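Local structure of paenibacillus xanthan lyase (Paenibacillus, 6F2P) at residues V299-S307 with F318-L326; L435-N443 with L473-K484. The protein is a polysaccharide lyase that cleaves mannose side-chain ends from xanthan, probably by beta-elimination as in other family 8 lyases, and binds several calcium ions. One frame throughout, in Å; residues are numbered along the deposited sequence.

Contact 1: V299-S307 with F318-L326; sequences VMASIIRLS and FKRMVKYWL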
ATOM      1  N   VAL A 299       6.108 -21.901   9.578  1.00 15.21           N
ATOM      2  CA  VAL A 299       4.856 -21.555   8.927  1.00 16.72           C
ATOM      3  C   VAL A 299       4.158 -22.803   8.393  1.00 16.09           C
ATOM      4  O   VAL A 299       2.947 -22.983   8.584  1.00 14.92           O
ATOM      5  CB  VAL A 299       5.073 -20.561   7.779  1.00 16.26           C
ATOM      6  CG1 VAL A 299       3.762 -20.278   7.094  1.00 12.34           C
ATOM      7  CG2 VAL A 299       5.689 -19.276   8.300  1.00 10.61           C
ATOM      8  N   MET A 300       4.923 -23.659   7.717  1.00 15.02           N
ATOM      9  CA  MET A 300       4.393 -24.934   7.238  1.00 16.27           C
ATOM     10  C   MET A 300       3.829 -25.737   8.404  1.00 17.77           C
ATOM     11  O   MET A 300       2.781 -26.371   8.282  1.00 17.32           O
ATOM     12  CB  MET A 300       5.468 -25.735   6.507  1.00 12.52           C
ATOM     13  CG  MET A 300       5.947 -25.066   5.233  1.00 15.01           C
ATOM     14  SD  MET A 300       7.352 -25.871   4.437  1.00 21.71           S
ATOM     15  CE  MET A 300       6.756 -27.537   4.188  1.00 16.32           C
ATOM     16  N   ALA A 301       4.521 -25.680   9.541  1.00 15.23           N
ATOM     17  CA  ALA A 301       4.095 -26.397  10.738  1.00 18.32           C
ATOM     18  C   ALA A 301       2.805 -25.807  11.263  1.00 13.85           C
ATOM     19  O   ALA A 301       1.905 -26.530  11.680  1.00 15.03           O
ATOM     20  CB  ALA A 301       5.179 -26.349  11.817  1.00 13.33           C
ATOM     21  N   SER A 302       2.720 -24.485  11.240  1.00 14.35           N
ATOM     22  CA  SER A 302       1.533 -23.794  11.717  1.00 13.56           C
ATOM     23  C   SER A 302       0.334 -24.112  10.841  1.00 18.39           C
ATOM     24  O   SER A 302      -0.791 -24.218  11.338  1.00 22.36           O
ATOM     25  CB  SER A 302       1.773 -22.287  11.748  1.00 15.78           C
ATOM     26  OG  SER A 302       2.698 -21.929  12.763  1.00 18.99           O
ATOM     27  N   ILE A 303       0.578 -24.264   9.541  1.00 15.27           N
ATOM     28  CA  ILE A 303      -0.500 -24.533   8.593  1.00 19.75           C
ATOM     29  C   ILE A 303      -1.067 -25.936   8.808  1.00 20.41           C
ATOM     30  O   ILE A 303      -2.288 -26.146   8.758  1.00 19.41           O
ATOM     31  CB  ILE A 303      -0.045 -24.322   7.131  1.00 18.28           C
ATOM     32  CG1 ILE A 303       0.208 -22.834   6.874  1.00 14.62           C
ATOM     33  CG2 ILE A 303      -1.105 -24.817   6.170  1.00 15.13           C
ATOM     34  CD1 ILE A 303       0.797 -22.522   5.512  1.00 10.24           C
ATOM     35  N   ILE A 304      -0.171 -26.887   9.063  1.00 17.95           N
ATOM     36  CA  ILE A 304      -0.557 -28.245   9.431  1.00 17.87           C
ATOM     37  C   ILE A 304      -1.397 -28.250  10.712  1.00 20.11           C
ATOM     38  O   ILE A 304      -2.427 -28.922  10.789  1.00 20.86           O
ATOM     39  CB  ILE A 304       0.679 -29.126   9.621  1.00 16.00           C
ATOM     40  CG1 ILE A 304       1.375 -29.335   8.274  1.00 16.89           C
ATOM     41  CG2 ILE A 304       0.304 -30.451  10.247  1.00 15.14           C
ATOM     42  CD1 ILE A 304       2.689 -30.063   8.379  1.00 16.28           C
ATOM     43  N   ARG A 305      -0.964 -27.486  11.709  1.00 17.03           N
ATOM     44  CA  ARG A 305      -1.723 -27.359  12.945  1.00 17.67           C
ATOM     45  C   ARG A 305      -3.080 -26.730  12.691  1.00 23.53           C
ATOM     46  O   ARG A 305      -4.082 -27.144  13.276  1.00 25.77           O
ATOM     47  CB  ARG A 305      -0.956 -26.531  13.977  1.00 21.05           C
ATOM     48  CG  ARG A 305       0.244 -27.238  14.584  1.00 26.06           C
ATOM     49  CD  ARG A 305      -0.185 -28.224  15.645  1.00 27.42           C
ATOM     50  NE  ARG A 305       0.931 -29.030  16.141  1.00 31.29           N
ATOM     51  CZ  ARG A 305       0.969 -30.360  16.099  1.00 30.74           C
ATOM     52  NH1 ARG A 305      -0.044 -31.051  15.581  1.00 29.72           N
ATOM     53  NH2 ARG A 305       2.025 -30.999  16.575  1.00 33.06           N
ATOM     54  N   LEU A 306      -3.124 -25.728  11.816  1.00 22.98           N
ATOM     55  CA  LEU A 306      -4.395 -25.078  11.513  1.00 20.54           C
ATOM     56  C   LEU A 306      -5.355 -25.983  10.739  1.00 20.36           C
ATOM     57  O   LEU A 306      -6.567 -25.898  10.924  1.00 21.77           O
ATOM     58  CB  LEU A 306      -4.190 -23.743  10.806  1.00 18.96           C
ATOM     59  CG  LEU A 306      -3.674 -22.652  11.746  1.00 15.58           C
ATOM     60  CD1 LEU A 306      -3.318 -21.399  10.982  1.00 14.30           C
ATOM     61  CD2 LEU A 306      -4.683 -22.343  12.839  1.00 12.92           C
ATOM     62  N   SER A 307      -4.820 -26.867   9.902  1.00 19.64           N
ATOM     63  CA  SER A 307      -5.666 -27.794   9.153  1.00 20.64           C
ATOM     64  C   SER A 307      -6.366 -28.777  10.089  1.00 20.58           C
ATOM     65  O   SER A 307      -7.451 -29.269   9.793  1.00 20.33           O
ATOM     66  CB  SER A 307      -4.845 -28.553   8.112  1.00 19.32           C
ATOM     67  OG  SER A 307      -3.976 -29.477   8.738  1.00 19.81           O
ATOM     68  N   PHE A 318      -5.311 -26.181   2.993  1.00 19.23           N
ATOM     69  CA  PHE A 318      -4.077 -26.178   3.767  1.00 20.76           C
ATOM     70  C   PHE A 318      -3.238 -27.423   3.516  1.00 20.75           C
ATOM     71  O   PHE A 318      -2.022 -27.326   3.364  1.00 22.18           O
ATOM     72  CB  PHE A 318      -4.370 -26.061   5.263  1.00 19.60           C
ATOM     73  CG  PHE A 318      -4.859 -24.708   5.681  1.00 22.13           C
ATOM     74  CD1 PHE A 318      -5.080 -23.712   4.740  1.00 16.97           C
ATOM     75  CD2 PHE A 318      -5.085 -24.426   7.017  1.00 19.67           C
ATOM     76  CE1 PHE A 318      -5.531 -22.474   5.127  1.00 19.45           C
ATOM     77  CE2 PHE A 318      -5.527 -23.178   7.410  1.00 18.45           C
ATOM     78  CZ  PHE A 318      -5.754 -22.204   6.464  1.00 19.02           C
ATOM     79  N   LYS A 319      -3.877 -28.591   3.485  1.00 16.83           N
ATOM     80  CA  LYS A 319      -3.135 -29.830   3.294  1.00 20.75           C
ATOM     81  C   LYS A 319      -2.548 -29.867   1.901  1.00 21.60           C
ATOM     82  O   LYS A 319      -1.476 -30.428   1.690  1.00 24.41           O
ATOM     83  CB  LYS A 319      -4.018 -31.057   3.511  1.00 21.29           C
ATOM     84  CG  LYS A 319      -4.480 -31.244   4.936  1.00 24.44           C
ATOM     85  CD  LYS A 319      -5.331 -32.490   5.077  1.00 26.95           C
ATOM     86  CE  LYS A 319      -6.104 -32.440   6.378  1.00 44.49           C
ATOM     87  NZ  LYS A 319      -6.719 -33.745   6.737  1.00 57.53           N
ATOM     88  N   ARG A 320      -3.247 -29.258   0.952  1.00 19.85           N
ATOM     89  CA  ARG A 320      -2.813 -29.311  -0.434  1.00 22.99           C
ATOM     90  C   ARG A 320      -1.569 -28.466  -0.644  1.00 19.97           C
ATOM     91  O   ARG A 320      -0.653 -28.869  -1.349  1.00 23.31           O
ATOM     92  CB  ARG A 320      -3.928 -28.869  -1.388  1.00 22.77           C
ATOM     93  CG  ARG A 320      -5.058 -29.878  -1.527  1.00 25.19           C
ATOM     94  CD  ARG A 320      -5.968 -29.556  -2.701  1.00 23.29           C
ATOM     95  NE  ARG A 320      -5.382 -29.945  -3.979  1.00 31.40           N
ATOM     96  CZ  ARG A 320      -5.479 -29.234  -5.100  1.00 29.43           C
ATOM     97  NH1 ARG A 320      -6.133 -28.080  -5.103  1.00 32.18           N
ATOM     98  NH2 ARG A 320      -4.911 -29.674  -6.214  1.00 25.74           N
ATOM     99  N   MET A 321      -1.527 -27.291  -0.034  1.00 17.66           N
ATOM    100  CA  MET A 321      -0.379 -26.432  -0.245  1.00 19.24           C
ATOM    101  C   MET A 321       0.853 -26.978   0.500  1.00 21.63           C
ATOM    102  O   MET A 321       1.962 -26.995  -0.045  1.00 17.72           O
ATOM    103  CB  MET A 321      -0.707 -24.972   0.105  1.00 17.67           C
ATOM    104  CG  MET A 321      -0.983 -24.697   1.572  1.00 19.45           C
ATOM    105  SD  MET A 321      -1.307 -22.950   1.890  1.00 19.04           S
ATOM    106  CE  MET A 321      -3.011 -22.802   1.364  1.00 14.89           C
ATOM    107  N   VAL A 322       0.651 -27.460   1.724  1.00 20.28           N
ATOM    108  CA  VAL A 322       1.736 -28.074   2.481  1.00 18.70           C
ATOM    109  C   VAL A 322       2.283 -29.316   1.771  1.00 20.60           C
ATOM    110  O   VAL A 322       3.498 -29.519   1.719  1.00 20.03           O
ATOM    111  CB  VAL A 322       1.318 -28.398   3.933  1.00 17.79           C
ATOM    112  CG1 VAL A 322       2.354 -29.276   4.634  1.00 17.90           C
ATOM    113  CG2 VAL A 322       1.129 -27.120   4.706  1.00 16.85           C
ATOM    114  N   LYS A 323       1.400 -30.132   1.204  1.00 17.82           N
ATOM    115  CA  LYS A 323       1.859 -31.303   0.465  1.00 21.13           C
ATOM    116  C   LYS A 323       2.775 -30.894  -0.677  1.00 22.85           C
ATOM    117  O   LYS A 323       3.867 -31.446  -0.826  1.00 27.68           O
ATOM    118  CB  LYS A 323       0.694 -32.132  -0.076  1.00 23.22           C
ATOM    119  CG  LYS A 323       1.136 -33.448  -0.716  1.00 22.71           C
ATOM    120  CD  LYS A 323       0.008 -34.462  -0.764  1.00 25.39           C
ATOM    121  CE  LYS A 323       0.520 -35.825  -1.213  1.00 32.57           C
ATOM    122  NZ  LYS A 323      -0.532 -36.885  -1.161  1.00 29.00           N
ATOM    123  N   TYR A 324       2.317 -29.925  -1.468  1.00 20.05           N
ATOM    124  CA  TYR A 324       3.086 -29.350  -2.571  1.00 20.57           C
ATOM    125  C   TYR A 324       4.499 -28.998  -2.143  1.00 23.10           C
ATOM    126  O   TYR A 324       5.468 -29.415  -2.779  1.00 24.95           O
ATOM    127  CB  TYR A 324       2.388 -28.091  -3.106  1.00 21.65           C
ATOM    128  CG  TYR A 324       3.133 -27.370  -4.216  1.00 20.53           C
ATOM    129  CD1 TYR A 324       3.299 -27.957  -5.466  1.00 27.35           C
ATOM    130  CD2 TYR A 324       3.650 -26.096  -4.024  1.00 17.07           C
ATOM    131  CE1 TYR A 324       3.971 -27.301  -6.491  1.00 22.92           C
ATOM    132  CE2 TYR A 324       4.325 -25.430  -5.044  1.00 17.77           C
ATOM    133  CZ  TYR A 324       4.478 -26.038  -6.277  1.00 21.65           C
ATOM    134  OH  TYR A 324       5.146 -25.397  -7.304  1.00 25.93           O
ATOM    135  N   TRP A 325       4.606 -28.242  -1.055  1.00 18.19           N
ATOM    136  CA  TRP A 325       5.900 -27.810  -0.554  1.00 17.39           C
ATOM    137  C   TRP A 325       6.753 -28.962  -0.018  1.00 21.59           C
ATOM    138  O   TRP A 325       7.981 -28.928  -0.114  1.00 25.82           O
ATOM    139  CB  TRP A 325       5.721 -26.755   0.535  1.00 18.44           C
ATOM    140  CG  TRP A 325       5.121 -25.467   0.048  1.00 20.33           C
ATOM    141  CD1 TRP A 325       5.340 -24.854  -1.160  1.00 18.10           C
ATOM    142  CD2 TRP A 325       4.196 -24.630   0.761  1.00 21.43           C
ATOM    143  NE1 TRP A 325       4.612 -23.686  -1.234  1.00 14.74           N
ATOM    144  CE2 TRP A 325       3.900 -23.530  -0.071  1.00 17.88           C
ATOM    145  CE3 TRP A 325       3.588 -24.707   2.021  1.00 20.48           C
ATOM    146  CZ2 TRP A 325       3.028 -22.515   0.321  1.00 19.38           C
ATOM    147  CZ3 TRP A 325       2.720 -23.702   2.407  1.00 16.82           C
ATOM    148  CH2 TRP A 325       2.449 -22.620   1.563  1.00 18.09           C
ATOM    149  N   LEU A 326       6.115 -29.972   0.563  1.00 23.98           N
ATOM    150  CA  LEU A 326       6.857 -31.085   1.157  1.00 18.17           C
ATOM    151  C   LEU A 326       7.440 -31.963   0.067  1.00 23.40           C
ATOM    152  O   LEU A 326       8.551 -32.469   0.194  1.00 28.35           O
ATOM    153  CB  LEU A 326       5.964 -31.919   2.064  1.00 18.05           C
ATOM    154  CG  LEU A 326       5.624 -31.325   3.424  1.00 19.57           C
ATOM    155  CD1 LEU A 326       4.520 -32.130   4.095  1.00 16.73           C
ATOM    156  CD2 LEU A 326       6.869 -31.304   4.285  1.00 22.40           C
TER
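Ile-303 fits as a knob into a hole lined by Phe-318, Met-321, Val-322 and Trp-325 at the centre of an antiparallel helical hairpin, whose segments 299-307 and 318-326 come within 9.3 Å between axes and run at 148° to each other. Its two branches divide the work. CG2 lies 3.5 Å from Val-322 CG2 and also presses on Phe-318 CB, whereas CD1 meets Trp-325 CZ3 at 3.8 Å, at the edge of the indole and near its plane. The second methyl of Val-322, CG1, packs 3.8 Å from Ile-304 CG1. Met-300 bends at chi3 (56°), bringing its CE against Leu-326 CD2 (3.8 Å) and Trp-325 CB. Near the loop joining the helices, Phe-318 CE2 meets Leu-306 CB at 3.7 Å, and the ring edge is turned to the backbone N of Ser-307. Farther out, Ile-263 of helix 256-267 touches both Ile-303 and Phe-318, while Leu-349 of helix 340-351 packs on Val-322, placing the hairpin inside the alpha-helical domain of family 8 lyases. No hydrogen bond crosses between the segments: Ser-307 turns its OG back to Ile-304 O, 2.6 Å away in the same helix.

Contact 2: L435-N443 with L473-K484; sequences LPGTTVLQN and LHTVGKSLTAKK
Lys-484 reaches from strand 481-488 across to segment 435-443 and brings its amine to two acceptors, Gly-437 O and Thr-439 OG1, each 2.7 Å from NZ. The chain curls to get there, with bends at chi3 (62°) and chi4 (69°), and its CD and CE pass alongside the threonine side chain. NZ lies in the carbonyl plane of Gly-437, with a C=O...N angle of 154°. Tyr-615 OH is a third partner of NZ, and Thr-510 OG1 hydrogen-bonds Thr-439 OG1, so the buried amine, probably charged, has three hydrogen-bond partners, one held in turn by a second-shell threonine. An alanine in place of Lys-484 would probably leave Gly-437 O and Thr-439 OG1 without their shared donor and open a gap beside the threonine.

Beside this polar grip leucine methyls pack on the strand backbone. Leu-473 CD2 lies over Thr-439, near its O and 4.0 Å from its CB. Leu-480 turns CD2 to the backbone of Val-440 and Leu-441, and to Leu-441 CG, also at 4.0 Å; the two leucines lie side by side, pointing opposite ways. A water links strand 439-441 to the turn at Thr-475, donating to Thr-439 O and accepting from Thr-475 OG1, 2.8 Å from each.

The open side is partly exposed Lys-478, which buries 26 Å² here against 88 Å² for Thr-439. Leu-441 lies obliquely across its aliphatic chain, CD1 3.6 Å from CD of Lys-478. A type II turn from Thr-475 to Lys-478 forms part of the connection between strands 466-474 and 481-488.

Those strands belong to one antiparallel sheet, whereas strand 439-441 edges another, paired with strand 508-516. Side chains of two antiparallel sheets packed face to face in this way are characteristic of a beta sandwich, here the super-sandwich domain of family 8 lyases.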
ATOM      1  N   LEU A 435      22.660  -4.808  -3.929  1.00 11.65           N
ATOM      2  CA  LEU A 435      21.497  -5.690  -3.919  1.00 10.25           C
ATOM      3  C   LEU A 435      20.608  -5.470  -5.164  1.00 15.44           C
ATOM      4  O   LEU A 435      20.381  -4.325  -5.588  1.00 15.06           O
ATOM      5  CB  LEU A 435      20.694  -5.470  -2.638  1.00 11.05           C
ATOM      6  CG  LEU A 435      21.425  -5.846  -1.350  1.00 13.69           C
ATOM      7  CD1 LEU A 435      20.566  -5.585  -0.110  1.00 11.28           C
ATOM      8  CD2 LEU A 435      21.856  -7.301  -1.419  1.00  9.54           C
ATOM      9  N   PRO A 436      20.090  -6.568  -5.750  1.00 13.54           N
ATOM     10  CA  PRO A 436      19.359  -6.508  -7.028  1.00 12.08           C
ATOM     11  C   PRO A 436      18.198  -5.522  -7.027  1.00 15.36           C
ATOM     12  O   PRO A 436      17.475  -5.392  -6.033  1.00 16.79           O
ATOM     13  CB  PRO A 436      18.821  -7.928  -7.198  1.00 11.78           C
ATOM     14  CG  PRO A 436      19.753  -8.787  -6.379  1.00 14.27           C
ATOM     15  CD  PRO A 436      20.166  -7.940  -5.213  1.00 11.13           C
ATOM     16  N   GLY A 437      18.043  -4.812  -8.136  1.00 12.75           N
ATOM     17  CA  GLY A 437      16.903  -3.936  -8.325  1.00 12.64           C
ATOM     18  C   GLY A 437      17.098  -2.548  -7.760  1.00 12.83           C
ATOM     19  O   GLY A 437      16.467  -1.596  -8.218  1.00 12.91           O
ATOM     20  N   THR A 438      17.977  -2.431  -6.770  1.00 14.83           N
ATOM     21  CA  THR A 438      18.160  -1.176  -6.047  1.00 15.17           C
ATOM     22  C   THR A 438      18.860  -0.104  -6.873  1.00 14.21           C
ATOM     23  O   THR A 438      19.663  -0.416  -7.755  1.00 16.06           O
ATOM     24  CB  THR A 438      18.984  -1.394  -4.765  1.00 12.61           C
ATOM     25  OG1 THR A 438      20.220  -2.034  -5.100  1.00 10.40           O
ATOM     26  CG2 THR A 438      18.219  -2.269  -3.787  1.00 13.17           C
ATOM     27  N   THR A 439      18.556   1.155  -6.572  1.00 10.80           N
ATOM     28  CA  THR A 439      19.353   2.273  -7.060  1.00 14.79           C
ATOM     29  C   THR A 439      20.088   2.885  -5.878  1.00 14.10           C
ATOM     30  O   THR A 439      19.446   3.336  -4.939  1.00 18.07           O
ATOM     31  CB  THR A 439      18.468   3.351  -7.703  1.00 15.57           C
ATOM     32  OG1 THR A 439      17.870   2.820  -8.890  1.00 17.12           O
ATOM     33  CG2 THR A 439      19.280   4.581  -8.050  1.00  9.33           C
ATOM     34  N   VAL A 440      21.420   2.905  -5.918  1.00 11.65           N
ATOM     35  CA  VAL A 440      22.219   3.344  -4.763  1.00 19.47           C
ATOM     36  C   VAL A 440      23.434   4.224  -5.097  1.00 21.48           C
ATOM     37  O   VAL A 440      23.879   4.286  -6.253  1.00 19.47           O
ATOM     38  CB  VAL A 440      22.780   2.136  -3.982  1.00 14.22           C
ATOM     39  CG1 VAL A 440      21.661   1.274  -3.414  1.00 15.21           C
ATOM     40  CG2 VAL A 440      23.706   1.320  -4.878  1.00 11.86           C
ATOM     41  N   LEU A 441      23.968   4.896  -4.073  1.00 14.29           N
ATOM     42  CA  LEU A 441      25.283   5.529  -4.166  1.00 16.99           C
ATOM     43  C   LEU A 441      26.313   4.437  -3.959  1.00 20.11           C
ATOM     44  O   LEU A 441      26.207   3.660  -3.007  1.00 17.30           O
ATOM     45  CB  LEU A 441      25.465   6.582  -3.082  1.00 13.99           C
ATOM     46  CG  LEU A 441      24.536   7.786  -3.138  1.00 21.17           C
ATOM     47  CD1 LEU A 441      24.763   8.673  -1.916  1.00 17.85           C
ATOM     48  CD2 LEU A 441      24.736   8.566  -4.445  1.00 16.23           C
ATOM     49  N   GLN A 442      27.303   4.367  -4.845  1.00 18.74           N
ATOM     50  CA  GLN A 442      28.229   3.238  -4.854  1.00 19.14           C
ATOM     51  C   GLN A 442      28.993   3.071  -3.545  1.00 26.18           C
ATOM     52  O   GLN A 442      29.594   4.027  -3.035  1.00 24.07           O
ATOM     53  CB  GLN A 442      29.213   3.358  -6.012  1.00 20.24           C
ATOM     54  CG  GLN A 442      30.339   2.356  -5.949  1.00 18.21           C
ATOM     55  CD  GLN A 442      31.226   2.401  -7.172  1.00 23.44           C
ATOM     56  OE1 GLN A 442      31.334   3.434  -7.831  1.00 31.13           O
ATOM     57  NE2 GLN A 442      31.858   1.271  -7.492  1.00 19.94           N
ATOM     58  N   ASN A 443      28.955   1.845  -3.019  1.00 30.85           N
ATOM     59  CA  ASN A 443      29.685   1.459  -1.812  1.00 22.04           C
ATOM     60  C   ASN A 443      29.407   2.376  -0.624  1.00 20.16           C
ATOM     61  O   ASN A 443      30.324   2.883   0.018  1.00 29.19           O
ATOM     62  CB  ASN A 443      31.181   1.394  -2.104  1.00 26.92           C
ATOM     63  CG  ASN A 443      31.962   0.688  -1.009  1.00 39.51           C
ATOM     64  OD1 ASN A 443      31.932  -0.540  -0.901  1.00 43.93           O
ATOM     65  ND2 ASN A 443      32.678   1.462  -0.201  1.00 31.38           N
ATOM     66  N   LEU A 473      12.237   6.808  -4.668  1.00 13.92           N
ATOM     67  CA  LEU A 473      13.330   6.616  -3.742  1.00 12.72           C
ATOM     68  C   LEU A 473      13.881   7.953  -3.281  1.00 14.18           C
ATOM     69  O   LEU A 473      14.024   8.877  -4.072  1.00 18.55           O
ATOM     70  CB  LEU A 473      14.444   5.820  -4.417  1.00 14.98           C
ATOM     71  CG  LEU A 473      15.758   5.762  -3.637  1.00 14.55           C
ATOM     72  CD1 LEU A 473      15.556   5.046  -2.306  1.00 17.47           C
ATOM     73  CD2 LEU A 473      16.848   5.079  -4.451  1.00 14.09           C
ATOM     74  N   HIS A 474      14.163   8.057  -1.991  1.00 14.43           N
ATOM     75  CA  HIS A 474      15.021   9.115  -1.484  1.00 17.43           C
ATOM     76  C   HIS A 474      15.819   8.557  -0.321  1.00 18.52           C
ATOM     77  O   HIS A 474      15.328   8.518   0.809  1.00 18.75           O
ATOM     78  CB  HIS A 474      14.219  10.318  -1.009  1.00 14.39           C
ATOM     79  CG  HIS A 474      15.083  11.443  -0.526  1.00 18.09           C
ATOM     80  ND1 HIS A 474      14.602  12.462   0.272  1.00 20.13           N
ATOM     81  CD2 HIS A 474      16.394  11.705  -0.726  1.00 17.50           C
ATOM     82  CE1 HIS A 474      15.587  13.302   0.542  1.00 19.05           C
ATOM     83  NE2 HIS A 474      16.685  12.867  -0.048  1.00 19.12           N
ATOM     84  N   THR A 475      17.034   8.104  -0.616  1.00 13.97           N
ATOM     85  CA  THR A 475      17.927   7.519   0.377  1.00 17.39           C
ATOM     86  C   THR A 475      18.035   8.418   1.600  1.00 20.62           C
ATOM     87  O   THR A 475      18.248   9.625   1.464  1.00 21.78           O
ATOM     88  CB  THR A 475      19.331   7.301  -0.221  1.00 21.38           C
ATOM     89  OG1 THR A 475      19.210   6.665  -1.502  1.00 20.42           O
ATOM     90  CG2 THR A 475      20.171   6.422   0.692  1.00 19.04           C
ATOM     91  N   VAL A 476      17.869   7.855   2.795  1.00 19.55           N
ATOM     92  CA  VAL A 476      17.917   8.706   3.982  1.00 21.82           C
ATOM     93  C   VAL A 476      19.357   9.114   4.270  1.00 21.82           C
ATOM     94  O   VAL A 476      20.281   8.310   4.130  1.00 20.07           O
ATOM     95  CB  VAL A 476      17.208   8.095   5.223  1.00 17.76           C
ATOM     96  CG1 VAL A 476      16.050   7.207   4.800  1.00 21.60           C
ATOM     97  CG2 VAL A 476      18.165   7.324   6.067  1.00 21.79           C
ATOM     98  N   GLY A 477      19.551  10.380   4.623  1.00 21.80           N
ATOM     99  CA  GLY A 477      20.892  10.902   4.833  1.00 28.21           C
ATOM    100  C   GLY A 477      21.638  11.212   3.540  1.00 22.98           C
ATOM    101  O   GLY A 477      22.794  11.631   3.565  1.00 19.13           O
ATOM    102  N   LYS A 478      20.976  11.010   2.406  1.00 15.91           N
ATOM    103  CA  LYS A 478      21.583  11.310   1.120  1.00 19.18           C
ATOM    104  C   LYS A 478      20.696  12.241   0.304  1.00 22.84           C
ATOM    105  O   LYS A 478      19.526  12.448   0.635  1.00 26.15           O
ATOM    106  CB  LYS A 478      21.854  10.022   0.348  1.00 20.97           C
ATOM    107  CG  LYS A 478      22.655   8.969   1.129  1.00 22.45           C
ATOM    108  CD  LYS A 478      24.020   9.462   1.535  1.00 14.39           C
ATOM    109  CE  LYS A 478      24.895   8.297   2.013  1.00 21.23           C
ATOM    110  NZ  LYS A 478      26.199   8.762   2.604  1.00 19.12           N
ATOM    111  N   SER A 479      21.251  12.824  -0.752  1.00 18.03           N
ATOM    112  CA  SER A 479      20.435  13.645  -1.634  1.00 21.64           C
ATOM    113  C   SER A 479      19.782  12.738  -2.667  1.00 24.76           C
ATOM    114  O   SER A 479      18.740  13.082  -3.237  1.00 23.31           O
ATOM    115  CB  SER A 479      21.269  14.715  -2.333  1.00 18.15           C
ATOM    116  OG  SER A 479      22.208  14.129  -3.220  1.00 20.37           O
ATOM    117  N   LEU A 480      20.409  11.581  -2.889  1.00 16.73           N
ATOM    118  CA  LEU A 480      19.997  10.637  -3.921  1.00 16.41           C
ATOM    119  C   LEU A 480      18.498  10.454  -3.940  1.00 18.88           C
ATOM    120  O   LEU A 480      17.870  10.254  -2.901  1.00 21.69           O
ATOM    121  CB  LEU A 480      20.679   9.272  -3.745  1.00 13.30           C
ATOM    122  CG  LEU A 480      20.229   8.225  -4.774  1.00 15.08           C
ATOM    123  CD1 LEU A 480      20.481   8.703  -6.203  1.00 13.72           C
ATOM    124  CD2 LEU A 480      20.876   6.864  -4.554  1.00 13.51           C
ATOM    125  N   THR A 481      17.926  10.551  -5.131  1.00 20.56           N
ATOM    126  CA  THR A 481      16.502  10.347  -5.303  1.00 15.57           C
ATOM    127  C   THR A 481      16.253   9.747  -6.680  1.00 17.61           C
ATOM    128  O   THR A 481      17.053   9.930  -7.601  1.00 17.95           O
ATOM    129  CB  THR A 481      15.739  11.669  -5.120  1.00 19.94           C
ATOM    130  OG1 THR A 481      14.348  11.404  -4.911  1.00 22.55           O
ATOM    131  CG2 THR A 481      15.937  12.571  -6.328  1.00 20.67           C
ATOM    132  N   ALA A 482      15.164   9.001  -6.818  1.00 18.36           N
ATOM    133  CA  ALA A 482      14.869   8.346  -8.085  1.00 14.49           C
ATOM    134  C   ALA A 482      13.417   7.910  -8.180  1.00 19.43           C
ATOM    135  O   ALA A 482      12.755   7.688  -7.163  1.00 16.34           O
ATOM    136  CB  ALA A 482      15.770   7.154  -8.270  1.00 10.47           C
ATOM    137  N   LYS A 483      12.927   7.790  -9.412  1.00 18.03           N
ATOM    138  CA  LYS A 483      11.613   7.205  -9.654  1.00 14.88           C
ATOM    139  C   LYS A 483      11.754   5.852 -10.348  1.00 16.32           C
ATOM    140  O   LYS A 483      12.139   5.756 -11.523  1.00 16.50           O
ATOM    141  CB  LYS A 483      10.712   8.163 -10.430  1.00 13.40           C
ATOM    142  CG  LYS A 483      10.209   9.299  -9.569  1.00 13.97           C
ATOM    143  CD  LYS A 483       9.862  10.538 -10.374  1.00 16.82           C
ATOM    144  CE  LYS A 483       9.366  11.641  -9.452  1.00 20.35           C
ATOM    145  NZ  LYS A 483       8.907  12.848 -10.187  1.00 21.87           N
ATOM    146  N   LYS A 484      11.459   4.803  -9.588  1.00 14.92           N
ATOM    147  CA  LYS A 484      11.632   3.434 -10.042  1.00 14.81           C
ATOM    148  C   LYS A 484      10.263   2.779 -10.164  1.00 17.91           C
ATOM    149  O   LYS A 484       9.442   2.850  -9.238  1.00 14.05           O
ATOM    150  CB  LYS A 484      12.501   2.663  -9.044  1.00 12.08           C
ATOM    151  CG  LYS A 484      13.814   3.351  -8.726  1.00 13.26           C
ATOM    152  CD  LYS A 484      14.465   2.806  -7.449  1.00 13.91           C
ATOM    153  CE  LYS A 484      14.816   1.322  -7.576  1.00 12.29           C
ATOM    154  NZ  LYS A 484      15.922   1.057  -8.538  1.00  9.77           N
TER
HETATM  155  O   HOH W   1      19.722   3.986  -2.246  1.00 10.42           O

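In the fold
Both contacts are largely buried, but they belong to different domains and share no element: contact 1 joins consecutive helices of the N-terminal alpha-helical domain, contact 2 joins strands of two sheets in the super-sandwich domain. Their centres lie 38 Å apart and their nearest atoms about 22 Å, so they do not touch, and contact 1 lies wholly earlier in the chain. Chemistry follows place. The helix pair meets through aliphatic and aromatic side chains and buries 532 Å², with no hydrogen bond across it. The sheet pair buries less, 376 Å², and adds a buried lysine, a bridging water and a partly exposed lysine at the margin to its leucine contacts.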